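Side-chain contacts in nodulation fucosyltransferase NodZ (Bradyrhizobium sp., PDB 2HHC), which is a bacterial nodulation protein of the GT-B glycosyltransferase clan, with two sheet-centred halves flanked by helices: residues F57-E62 against E153-I158; A265-D270 against S287-Y292. All coordinates share one frame; numbering follows the deposited sequence.

Interaction 1: F57-E62 against E153-I158; sequences FFEPVE and EIRARI
Glu-59 and Arg-155 form a salt bridge between a loop and a helix, with OE2 of Glu-59 lying 2.8 Å from NH2 of Arg-155. The bridge is one-pronged. OE1 of Glu-59 stays 4.0 Å from the same NH2, and the carboxylate plane stands 84° from the guanidinium plane. OE2 arrives at the guanidinium edge, in its plane. The Glu-59 chain runs extended beyond CG (chi2 -173°) and meets the arginine nearly at right angles, whereas the arginine bends at chi3 (-96°). Its NE is hydrogen-bonded to the carbonyl oxygen of Leu-150, so the guanidinium is tied back to the residues just before helix 152-166 as well as across to the loop. A phosphate ion, probably from the crystallisation liquor, also lies near OE2 of Glu-59, in a pairing whose nature is not settled.

Deeper in, the contact turns apolar. Ile-154 points from the helix toward the loop, and its CD1 touches the edge of the Phe-57 ring near the ring plane, 4.2 Å from CD1 of Phe-57. The same methyl packs against the backbone of Phe-57, 3.7 Å from its O. A buried apolar pair thus lies inside a partly exposed charged one.

Backbone hydrogen bonds join Phe-57 to Arg-151 and Glu-59 to Lys-149, fastening the loop to the chain that leads into helix 152-166. Phe-57 meets Phe-15 edge-to-face and leans on Ile-261 and Leu-268 of helix 258-274. The loop between helix 54-57 and strand 63-64, at the margin of one sheet, is thereby packed against the start of helix 152-166, and through Phe-57 against helix 258-274 as well.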
ATOM      1  N   PHE A  57       8.485  -3.156 -10.139  1.00 27.72           N
ATOM      2  CA  PHE A  57       8.756  -3.287  -8.733  1.00 28.20           C
ATOM      3  C   PHE A  57       8.664  -4.699  -8.176  1.00 27.73           C
ATOM      4  O   PHE A  57       9.316  -5.003  -7.177  1.00 28.62           O
ATOM      5  CB  PHE A  57       7.794  -2.362  -7.964  1.00 29.40           C
ATOM      6  CG  PHE A  57       7.964  -0.897  -8.359  1.00 29.37           C
ATOM      7  CD1 PHE A  57       9.072  -0.173  -8.003  1.00 28.77           C
ATOM      8  CD2 PHE A  57       7.052  -0.291  -9.202  1.00 29.48           C
ATOM      9  CE1 PHE A  57       9.246   1.130  -8.439  1.00 28.74           C
ATOM     10  CE2 PHE A  57       7.216   1.023  -9.650  1.00 30.73           C
ATOM     11  CZ  PHE A  57       8.296   1.736  -9.253  1.00 28.82           C
ATOM     12  N   PHE A  58       7.838  -5.521  -8.835  1.00 28.79           N
ATOM     13  CA  PHE A  58       7.584  -6.902  -8.370  1.00 27.95           C
ATOM     14  C   PHE A  58       7.940  -7.885  -9.468  1.00 28.87           C
ATOM     15  O   PHE A  58       7.882  -7.567 -10.642  1.00 29.44           O
ATOM     16  CB  PHE A  58       6.112  -7.051  -7.978  1.00 28.89           C
ATOM     17  CG  PHE A  58       5.745  -6.253  -6.761  1.00 28.34           C
ATOM     18  CD1 PHE A  58       5.969  -6.750  -5.503  1.00 28.66           C
ATOM     19  CD2 PHE A  58       5.280  -4.994  -6.882  1.00 29.22           C
ATOM     20  CE1 PHE A  58       5.671  -5.984  -4.394  1.00 29.52           C
ATOM     21  CE2 PHE A  58       4.979  -4.233  -5.756  1.00 29.10           C
ATOM     22  CZ  PHE A  58       5.171  -4.747  -4.522  1.00 30.14           C
ATOM     23  N   GLU A  59       8.228  -9.098  -9.045  1.00 28.85           N
ATOM     24  CA  GLU A  59       8.503 -10.203  -9.964  1.00 30.11           C
ATOM     25  C   GLU A  59       7.238 -10.686 -10.658  1.00 30.42           C
ATOM     26  O   GLU A  59       6.123 -10.499 -10.120  1.00 30.99           O
ATOM     27  CB  GLU A  59       9.202 -11.339  -9.202  1.00 28.96           C
ATOM     28  CG  GLU A  59      10.596 -10.921  -8.674  1.00 29.83           C
ATOM     29  CD  GLU A  59      11.359 -12.026  -8.080  1.00 33.09           C
ATOM     30  OE1 GLU A  59      10.758 -13.052  -7.695  1.00 36.29           O
ATOM     31  OE2 GLU A  59      12.606 -11.898  -8.013  1.00 33.40           O
ATOM     32  N   PRO A  60       7.388 -11.264 -11.860  1.00 32.59           N
ATOM     33  CA  PRO A  60       6.219 -11.823 -12.555  1.00 34.00           C
ATOM     34  C   PRO A  60       5.441 -12.765 -11.693  1.00 33.66           C
ATOM     35  O   PRO A  60       6.041 -13.552 -10.954  1.00 34.33           O
ATOM     36  CB  PRO A  60       6.856 -12.611 -13.719  1.00 34.59           C
ATOM     37  CG  PRO A  60       8.161 -11.988 -13.953  1.00 36.10           C
ATOM     38  CD  PRO A  60       8.634 -11.468 -12.625  1.00 33.85           C
ATOM     39  N   VAL A  61       4.125 -12.669 -11.738  1.00 34.34           N
ATOM     40  CA  VAL A  61       3.262 -13.602 -11.000  1.00 35.31           C
ATOM     41  C   VAL A  61       2.144 -14.039 -11.956  1.00 33.15           C
ATOM     42  O   VAL A  61       1.484 -13.177 -12.594  1.00 33.46           O
ATOM     43  CB  VAL A  61       2.755 -12.958  -9.663  1.00 37.39           C
ATOM     44  CG1 VAL A  61       2.093 -11.673  -9.879  1.00 37.06           C
ATOM     45  CG2 VAL A  61       1.824 -13.894  -8.909  1.00 38.52           C
ATOM     46  N   GLU A  62       1.922 -15.348 -12.042  1.00 33.94           N
ATOM     47  CA  GLU A  62       0.844 -15.879 -12.911  1.00 34.45           C
ATOM     48  C   GLU A  62      -0.313 -16.503 -12.118  1.00 33.30           C
ATOM     49  O   GLU A  62      -1.332 -16.888 -12.721  1.00 32.65           O
ATOM     50  CB  GLU A  62       1.392 -16.810 -13.995  1.00 36.69           C
ATOM     51  CG  GLU A  62       2.470 -16.098 -14.865  1.00 40.21           C
ATOM     52  CD  GLU A  62       3.919 -16.200 -14.277  1.00 49.11           C
ATOM     53  OE1 GLU A  62       4.220 -17.146 -13.500  1.00 55.07           O
ATOM     54  OE2 GLU A  62       4.780 -15.341 -14.597  1.00 53.51           O
ATOM     55  N   GLU A 153      16.600  -6.433  -6.724  1.00 28.14           N
ATOM     56  CA  GLU A 153      17.380  -5.217  -6.450  1.00 30.02           C
ATOM     57  C   GLU A 153      16.869  -4.439  -5.255  1.00 29.81           C
ATOM     58  O   GLU A 153      17.621  -3.813  -4.517  1.00 32.28           O
ATOM     59  CB  GLU A 153      17.441  -4.325  -7.708  0.65 30.16           C
ATOM     60  CG  GLU A 153      17.518  -5.079  -9.033  0.65 34.21           C
ATOM     61  CD  GLU A 153      16.143  -5.578  -9.461  0.65 35.72           C
ATOM     62  OE1 GLU A 153      15.164  -4.805  -9.358  0.65 39.63           O
ATOM     63  OE2 GLU A 153      16.025  -6.737  -9.901  0.65 41.48           O
ATOM     64  N   ILE A 154      15.566  -4.535  -5.047  1.00 29.45           N
ATOM     65  CA  ILE A 154      14.922  -3.904  -3.952  1.00 28.85           C
ATOM     66  C   ILE A 154      15.125  -4.756  -2.689  1.00 27.58           C
ATOM     67  O   ILE A 154      15.460  -4.222  -1.645  1.00 28.32           O
ATOM     68  CB  ILE A 154      13.409  -3.644  -4.196  1.00 28.05           C
ATOM     69  CG1 ILE A 154      13.220  -2.766  -5.434  1.00 28.20           C
ATOM     70  CG2 ILE A 154      12.753  -2.940  -3.017  1.00 29.76           C
ATOM     71  CD1 ILE A 154      11.742  -2.518  -5.807  1.00 29.05           C
ATOM     72  N   ARG A 155      14.935  -6.087  -2.828  1.00 28.66           N
ATOM     73  CA  ARG A 155      15.169  -6.992  -1.687  1.00 29.73           C
ATOM     74  C   ARG A 155      16.585  -6.875  -1.171  1.00 28.39           C
ATOM     75  O   ARG A 155      16.794  -6.865   0.032  1.00 29.49           O
ATOM     76  CB  ARG A 155      14.837  -8.448  -2.048  1.00 30.16           C
ATOM     77  CG  ARG A 155      13.347  -8.598  -2.216  1.00 32.40           C
ATOM     78  CD  ARG A 155      12.858  -9.972  -2.169  1.00 37.11           C
ATOM     79  NE  ARG A 155      12.775 -10.348  -3.509  1.00 42.92           N
ATOM     80  CZ  ARG A 155      13.712 -11.012  -4.156  1.00 42.29           C
ATOM     81  NH1 ARG A 155      14.778 -11.437  -3.515  1.00 46.24           N
ATOM     82  NH2 ARG A 155      13.525 -11.254  -5.426  1.00 40.54           N
ATOM     83  N   ALA A 156      17.573  -6.725  -2.061  1.00 29.29           N
ATOM     84  CA  ALA A 156      18.952  -6.645  -1.592  1.00 29.25           C
ATOM     85  C   ALA A 156      19.215  -5.404  -0.772  1.00 29.42           C
ATOM     86  O   ALA A 156      19.947  -5.421   0.218  1.00 29.35           O
ATOM     87  CB  ALA A 156      19.908  -6.680  -2.745  1.00 29.88           C
ATOM     88  N   ARG A 157      18.551  -4.302  -1.107  1.00 29.58           N
ATOM     89  CA  ARG A 157      18.666  -3.104  -0.353  1.00 29.83           C
ATOM     90  C   ARG A 157      18.044  -3.257   1.045  1.00 29.06           C
ATOM     91  O   ARG A 157      18.593  -2.855   2.031  1.00 30.30           O
ATOM     92  CB  ARG A 157      18.051  -1.916  -1.129  1.00 31.50           C
ATOM     93  CG  ARG A 157      18.893  -1.552  -2.336  1.00 31.38           C
ATOM     94  CD  ARG A 157      18.232  -0.520  -3.270  1.00 32.79           C
ATOM     95  NE  ARG A 157      18.160   0.778  -2.616  1.00 35.85           N
ATOM     96  CZ  ARG A 157      17.505   1.845  -3.092  1.00 37.21           C
ATOM     97  NH1 ARG A 157      16.821   1.780  -4.200  1.00 37.91           N
ATOM     98  NH2 ARG A 157      17.493   2.965  -2.396  1.00 37.78           N
ATOM     99  N   ILE A 158      16.835  -3.864   1.090  1.00 28.99           N
ATOM    100  CA  ILE A 158      16.183  -4.131   2.358  1.00 28.65           C
ATOM    101  C   ILE A 158      17.071  -5.035   3.261  1.00 27.46           C
ATOM    102  O   ILE A 158      17.231  -4.785   4.442  1.00 28.13           O
ATOM    103  CB  ILE A 158      14.817  -4.835   2.105  1.00 27.89           C
ATOM    104  CG1 ILE A 158      13.814  -3.828   1.526  1.00 27.94           C
ATOM    105  CG2 ILE A 158      14.242  -5.447   3.405  1.00 27.77           C
ATOM    106  CD1 ILE A 158      12.563  -4.451   0.902  1.00 29.81           C
TER

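Interaction 2: A265-D270 against S287-Y292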
ATOM      1  N   ALA A 265      10.985   2.606  -5.416  1.00 26.67           N
ATOM      2  CA  ALA A 265      11.785   1.666  -4.669  1.00 27.78           C
ATOM      3  C   ALA A 265      12.009   2.118  -3.253  1.00 28.17           C
ATOM      4  O   ALA A 265      11.903   1.372  -2.280  1.00 29.13           O
ATOM      5  CB  ALA A 265      13.138   1.462  -5.405  1.00 28.92           C
ATOM      6  N   SER A 266      12.272   3.412  -3.056  1.00 27.96           N
ATOM      7  CA  SER A 266      12.437   3.983  -1.741  1.00 29.22           C
ATOM      8  C   SER A 266      11.194   3.825  -0.841  1.00 28.45           C
ATOM      9  O   SER A 266      11.262   3.503   0.338  1.00 29.48           O
ATOM     10  CB  SER A 266      12.785   5.472  -1.941  0.65 29.91           C
ATOM     11  OG  SER A 266      12.987   6.079  -0.690  0.65 36.27           O
ATOM     12  N   ALA A 267      10.036   4.044  -1.448  1.00 27.50           N
ATOM     13  CA  ALA A 267       8.784   3.847  -0.740  1.00 28.29           C
ATOM     14  C   ALA A 267       8.639   2.406  -0.265  1.00 28.54           C
ATOM     15  O   ALA A 267       8.290   2.136   0.872  1.00 29.20           O
ATOM     16  CB  ALA A 267       7.633   4.261  -1.594  1.00 28.89           C
ATOM     17  N   LEU A 268       8.904   1.465  -1.170  1.00 27.58           N
ATOM     18  CA  LEU A 268       8.749   0.054  -0.836  1.00 27.56           C
ATOM     19  C   LEU A 268       9.743  -0.390   0.229  1.00 27.84           C
ATOM     20  O   LEU A 268       9.387  -1.163   1.133  1.00 28.67           O
ATOM     21  CB  LEU A 268       8.864  -0.813  -2.102  1.00 28.16           C
ATOM     22  CG  LEU A 268       7.683  -0.688  -3.068  1.00 26.92           C
ATOM     23  CD1 LEU A 268       8.002  -1.208  -4.448  1.00 27.12           C
ATOM     24  CD2 LEU A 268       6.401  -1.360  -2.501  1.00 27.22           C
ATOM     25  N   ILE A 269      10.986   0.059   0.108  1.00 27.43           N
ATOM     26  CA  ILE A 269      11.974  -0.253   1.114  1.00 29.16           C
ATOM     27  C   ILE A 269      11.492   0.175   2.515  1.00 29.59           C
ATOM     28  O   ILE A 269      11.561  -0.602   3.508  1.00 30.74           O
ATOM     29  CB  ILE A 269      13.350   0.351   0.762  1.00 28.70           C
ATOM     30  CG1 ILE A 269      13.918  -0.319  -0.489  1.00 28.90           C
ATOM     31  CG2 ILE A 269      14.330   0.218   1.946  1.00 29.88           C
ATOM     32  CD1 ILE A 269      15.019   0.496  -1.177  1.00 29.75           C
ATOM     33  N   ASP A 270      11.018   1.413   2.611  1.00 30.00           N
ATOM     34  CA  ASP A 270      10.507   1.910   3.900  1.00 30.34           C
ATOM     35  C   ASP A 270       9.286   1.108   4.375  1.00 30.25           C
ATOM     36  O   ASP A 270       9.175   0.715   5.541  1.00 30.18           O
ATOM     37  CB  ASP A 270      10.066   3.360   3.761  1.00 29.36           C
ATOM     38  CG  ASP A 270      11.223   4.375   3.850  1.00 33.30           C
ATOM     39  OD1 ASP A 270      12.360   3.962   4.155  1.00 34.86           O
ATOM     40  OD2 ASP A 270      10.938   5.596   3.590  1.00 36.97           O
ATOM     41  N   SER A 287      -3.045   6.412   6.885  1.00 30.82           N
ATOM     42  CA  SER A 287      -2.201   6.167   5.762  1.00 30.98           C
ATOM     43  C   SER A 287      -2.092   4.680   5.520  1.00 30.31           C
ATOM     44  O   SER A 287      -1.650   3.946   6.386  1.00 31.31           O
ATOM     45  CB  SER A 287      -0.822   6.735   6.012  1.00 31.61           C
ATOM     46  OG  SER A 287       0.019   6.472   4.893  1.00 31.62           O
ATOM     47  N   ALA A 288      -2.335   4.269   4.294  1.00 28.57           N
ATOM     48  CA  ALA A 288      -2.114   2.862   3.931  1.00 28.75           C
ATOM     49  C   ALA A 288      -0.622   2.537   3.837  1.00 28.09           C
ATOM     50  O   ALA A 288      -0.206   1.357   3.726  1.00 27.30           O
ATOM     51  CB  ALA A 288      -2.787   2.536   2.646  1.00 29.59           C
ATOM     52  N   PHE A 289       0.284   3.527   3.856  1.00 28.39           N
ATOM     53  CA  PHE A 289       1.746   3.270   3.875  1.00 27.47           C
ATOM     54  C   PHE A 289       2.155   2.291   4.990  1.00 27.71           C
ATOM     55  O   PHE A 289       2.998   1.416   4.763  1.00 29.49           O
ATOM     56  CB  PHE A 289       2.525   4.625   3.957  1.00 29.12           C
ATOM     57  CG  PHE A 289       4.003   4.566   3.657  1.00 29.60           C
ATOM     58  CD1 PHE A 289       4.913   4.396   4.596  1.00 30.42           C
ATOM     59  CD2 PHE A 289       4.454   4.885   2.386  1.00 36.53           C
ATOM     60  CE1 PHE A 289       6.273   4.367   4.330  1.00 34.13           C
ATOM     61  CE2 PHE A 289       5.828   4.921   2.105  1.00 38.15           C
ATOM     62  CZ  PHE A 289       6.718   4.674   3.098  1.00 35.50           C
ATOM     63  N   THR A 290       1.553   2.448   6.152  1.00 27.70           N
ATOM     64  CA  THR A 290       1.831   1.619   7.293  1.00 27.67           C
ATOM     65  C   THR A 290       0.834   0.515   7.516  1.00 28.46           C
ATOM     66  O   THR A 290       0.813  -0.101   8.575  1.00 28.14           O
ATOM     67  CB  THR A 290       1.844   2.510   8.524  1.00 27.87           C
ATOM     68  OG1 THR A 290       0.726   3.416   8.526  1.00 28.08           O
ATOM     69  CG2 THR A 290       3.215   3.321   8.587  1.00 30.27           C
ATOM     70  N   ARG A 291      -0.011   0.207   6.548  1.00 27.40           N
ATOM     71  CA  ARG A 291      -0.969  -0.916   6.718  1.00 25.27           C
ATOM     72  C   ARG A 291      -0.195  -2.236   6.835  1.00 27.48           C
ATOM     73  O   ARG A 291      -0.572  -3.042   7.680  1.00 26.96           O
ATOM     74  CB  ARG A 291      -1.982  -0.960   5.560  1.00 26.25           C
ATOM     75  CG  ARG A 291      -3.000  -2.051   5.688  1.00 25.79           C
ATOM     76  CD  ARG A 291      -3.759  -2.067   6.959  1.00 26.51           C
ATOM     77  NE  ARG A 291      -4.812  -3.086   6.928  1.00 25.77           N
ATOM     78  CZ  ARG A 291      -5.734  -3.296   7.857  1.00 25.87           C
ATOM     79  NH1 ARG A 291      -5.786  -2.507   8.950  1.00 29.83           N
ATOM     80  NH2 ARG A 291      -6.571  -4.288   7.754  1.00 26.54           N
ATOM     81  N   TYR A 292       0.795  -2.486   5.999  1.00 26.87           N
ATOM     82  CA  TYR A 292       1.578  -3.748   6.076  1.00 27.67           C
ATOM     83  C   TYR A 292       2.172  -3.852   7.481  1.00 27.72           C
ATOM     84  O   TYR A 292       1.985  -4.863   8.162  1.00 28.82           O
ATOM     85  CB  TYR A 292       2.636  -3.755   5.010  1.00 28.10           C
ATOM     86  CG  TYR A 292       3.394  -5.046   4.883  1.00 28.28           C
ATOM     87  CD1 TYR A 292       2.764  -6.240   5.068  1.00 29.75           C
ATOM     88  CD2 TYR A 292       4.733  -5.034   4.591  1.00 29.62           C
ATOM     89  CE1 TYR A 292       3.458  -7.441   4.893  1.00 29.33           C
ATOM     90  CE2 TYR A 292       5.416  -6.203   4.424  1.00 31.08           C
ATOM     91  CZ  TYR A 292       4.759  -7.388   4.566  1.00 27.95           C
ATOM     92  OH  TYR A 292       5.518  -8.589   4.405  1.00 33.06           O
TER
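Phe-289 sets the far end of its ring against helix 258-274, where it meets Ala-267 and Asp-270, one helical turn apart. CZ of Phe-289 comes within 3.7 Å of CB of Asp-270, which sits at the ring edge near its plane. The same CZ lies 3.7 Å from O of Ala-267, and that oxygen approaches the ring obliquely. Beside it, CE2 of Phe-289 rests 4.2 Å from CB of Ala-267. No hydrogen bond crosses, so packing alone makes this contact.

Because chi1 is -166°, the ring swings away from the backbone N and reaches out to the helix, and it also stacks with His-175 and touches Met-271 and Leu-274. The next shell fixes where that backbone lies. Ser-287 forms an ST turn, its OG accepting from N of Phe-289 at 3.1 Å with an N-H...O angle of 146°. Arg-282 in turn bonds to O of Ser-287 and to OG1 of Thr-290.

Phe-289 therefore bridges helix 258-274 and the turn that precedes helix 291-296, with strand 279-283 linking the two helices along the chain and His-175 contributed by the neighbouring parallel strand 170-176.

How the interactions relate
Following the chain from the N terminus, the loop 57-62 leaves helix 54-57 and meets 153-158 only ninety residues later, so interaction 1 closes a long excursion. Interaction 2 opens only afterwards and closes a short one, from helix 258-274 through strand 279-283 to 287-292. The two are in series, neither nested nor crossed, yet they touch in space. Helix 258-274, which supplies 265-270 to interaction 2, also packs on both segments of interaction 1: CD1 of Leu-268 packs 3.7 Å from CB of Phe-57, and CG1 of Ile-269 lies 3.8 Å from CG2 of Ile-154. Leu-268 and Ile-269 point away from 287-292, leaving Ala-267 and Asp-270 to meet it. One helix thus ties the 57-62 loop and helix 152-166 to the turn that precedes helix 291-296.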